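Local coordinates for hypothetical methylmalonyl-CoA decarboxylase alpha subunit (Sulfolobus tokodaii, PDB 1X0U), which is probably the carboxyl transferase subunit of a larger enzyme, with a carboxyl transferase domain of the ClpP/crotonase superfamily, at residues Q166-A171 with D186-I191. Residues are numbered along the deposited sequence; the frame is centred on the assembly and turned at random.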
# COMPACT_ATOMS: atom_id res chain seq x y z
N GLN A 166 -21.91 -8.22 14.06
CA GLN A 166 -22.29 -7.91 15.43
C GLN A 166 -23.78 -8.11 15.63
O GLN A 166 -24.60 -7.34 15.11
CB GLN A 166 -21.94 -6.46 15.76
CG GLN A 166 -20.46 -6.15 15.76
CD GLN A 166 -20.21 -4.68 15.98
OE1 GLN A 166 -20.30 -3.87 15.05
NE2 GLN A 166 -19.94 -4.31 17.23
N ILE A 167 -24.13 -9.14 16.40
CA ILE A 167 -25.52 -9.47 16.69
C ILE A 167 -25.84 -9.29 18.18
O ILE A 167 -25.08 -9.71 19.04
CB ILE A 167 -25.82 -10.92 16.30
CG1 ILE A 167 -25.53 -11.14 14.82
CG2 ILE A 167 -27.27 -11.25 16.59
CD1 ILE A 167 -25.52 -12.60 14.39
N THR A 168 -26.97 -8.66 18.49
CA THR A 168 -27.34 -8.47 19.88
C THR A 168 -28.65 -9.18 20.18
O THR A 168 -29.59 -9.09 19.40
CB THR A 168 -27.56 -6.99 20.25
OG1 THR A 168 -28.82 -6.56 19.71
CG2 THR A 168 -26.47 -6.11 19.69
N ILE A 169 -28.70 -9.90 21.29
CA ILE A 169 -29.95 -10.54 21.69
C ILE A 169 -30.40 -9.66 22.84
O ILE A 169 -29.73 -9.60 23.87
CB ILE A 169 -29.76 -11.98 22.23
CG1 ILE A 169 -29.26 -12.90 21.11
CG2 ILE A 169 -31.08 -12.52 22.78
CD1 ILE A 169 -29.07 -14.33 21.58
N MET A 170 -31.48 -8.93 22.63
CA MET A 170 -32.01 -8.08 23.68
C MET A 170 -32.91 -8.97 24.53
O MET A 170 -34.05 -9.25 24.16
CB MET A 170 -32.82 -6.92 23.08
CG MET A 170 -33.51 -6.03 24.12
SD MET A 170 -32.39 -5.57 25.45
CE MET A 170 -31.04 -4.82 24.43
N ALA A 171 -32.38 -9.45 25.65
CA ALA A 171 -33.15 -10.33 26.53
C ALA A 171 -33.32 -9.73 27.92
O ALA A 171 -33.23 -10.44 28.93
CB ALA A 171 -32.48 -11.71 26.61
N ASP A 186 -25.14 -4.80 14.05
CA ASP A 186 -25.86 -5.01 12.79
C ASP A 186 -27.30 -5.53 12.88
O ASP A 186 -28.16 -5.11 12.11
CB ASP A 186 -25.05 -5.94 11.88
CG ASP A 186 -23.60 -5.48 11.73
OD1 ASP A 186 -23.37 -4.31 11.33
OD2 ASP A 186 -22.69 -6.29 12.00
N PHE A 187 -27.56 -6.43 13.82
CA PHE A 187 -28.90 -7.00 13.98
C PHE A 187 -29.29 -7.08 15.44
O PHE A 187 -28.48 -7.44 16.30
CB PHE A 187 -28.96 -8.44 13.42
CG PHE A 187 -28.63 -8.55 11.96
CD1 PHE A 187 -29.59 -8.29 10.99
CD2 PHE A 187 -27.34 -8.88 11.55
CE1 PHE A 187 -29.28 -8.36 9.64
CE2 PHE A 187 -27.02 -8.95 10.20
CZ PHE A 187 -27.99 -8.69 9.24
N ILE A 188 -30.55 -6.73 15.72
CA ILE A 188 -31.07 -6.81 17.06
C ILE A 188 -32.19 -7.85 17.08
O ILE A 188 -33.22 -7.67 16.42
CB ILE A 188 -31.62 -5.46 17.58
CG1 ILE A 188 -30.49 -4.46 17.79
CG2 ILE A 188 -32.34 -5.68 18.90
CD1 ILE A 188 -30.98 -3.11 18.32
N ILE A 189 -31.97 -8.94 17.80
CA ILE A 189 -32.96 -9.99 17.97
C ILE A 189 -33.50 -9.79 19.38
O ILE A 189 -32.75 -9.83 20.35
CB ILE A 189 -32.31 -11.37 17.87
CG1 ILE A 189 -31.71 -11.55 16.47
CG2 ILE A 189 -33.35 -12.45 18.19
CD1 ILE A 189 -30.77 -12.73 16.35
N MET A 190 -34.80 -9.55 19.48
CA MET A 190 -35.43 -9.30 20.76
C MET A 190 -36.60 -10.23 21.03
O MET A 190 -37.33 -10.61 20.11
CB MET A 190 -35.92 -7.85 20.79
CG MET A 190 -36.50 -7.40 22.11
SD MET A 190 -36.72 -5.63 22.11
CE MET A 190 -37.70 -5.40 23.57
N ILE A 191 -36.77 -10.60 22.29
CA ILE A 191 -37.86 -11.48 22.71
C ILE A 191 -39.03 -10.61 23.15
O ILE A 191 -38.84 -9.59 23.81
CB ILE A 191 -37.45 -12.38 23.89
CG1 ILE A 191 -36.24 -13.24 23.51
CG2 ILE A 191 -38.62 -13.28 24.31
CD1 ILE A 191 -34.92 -12.53 23.58
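Met170 and Met190 run alongside each other in the same direction, CG of Met170 resting 3.8 Å from SD of Met190. Both chains leave the backbone with CG anti to N, but Met190 then runs extended whereas Met170 bends at chi2 (48°) and chi3, leading its end away from its neighbour. On this face Thr168 crosses Ile188 obliquely, its OG1 lying 3.3 Å from Ile188 CG1. The other face is mostly isoleucine, with the Phe187 ring at one end, and stepped: CG2 of Ile167 meets CD1 of Ile189 at 3.8 Å, and CG2 of Ile169 meets CD1 of Ile191 at 3.9 Å, so each branch reaches two residues beyond its register partner.

The parallel register is fixed by backbone bonds, among them Thr168 N to Phe187 O (2.9 Å, 171° at the hydrogen) and Ile189 N to Thr168 O (2.9 Å). At the strand start, Asp186 OD2 accepts Gln166 N at 2.9 Å on its anti side, 27° out of the carboxylate plane, while Asp186 N returns a bond to Gln166 O. Asp186 OD1 is hydrogen-bonded to Asn519 of a second subunit, which links the start of this strand to a neighbouring chain. Strands 166-170 and 187-191 are thus inner parallel strands of a mixed sheet, covered by helix 239-252 on the isoleucine face and by Met198 of strand 197-199 on the methionine face, consistent with the alpha/beta crotonase fold of carboxyl transferase domains.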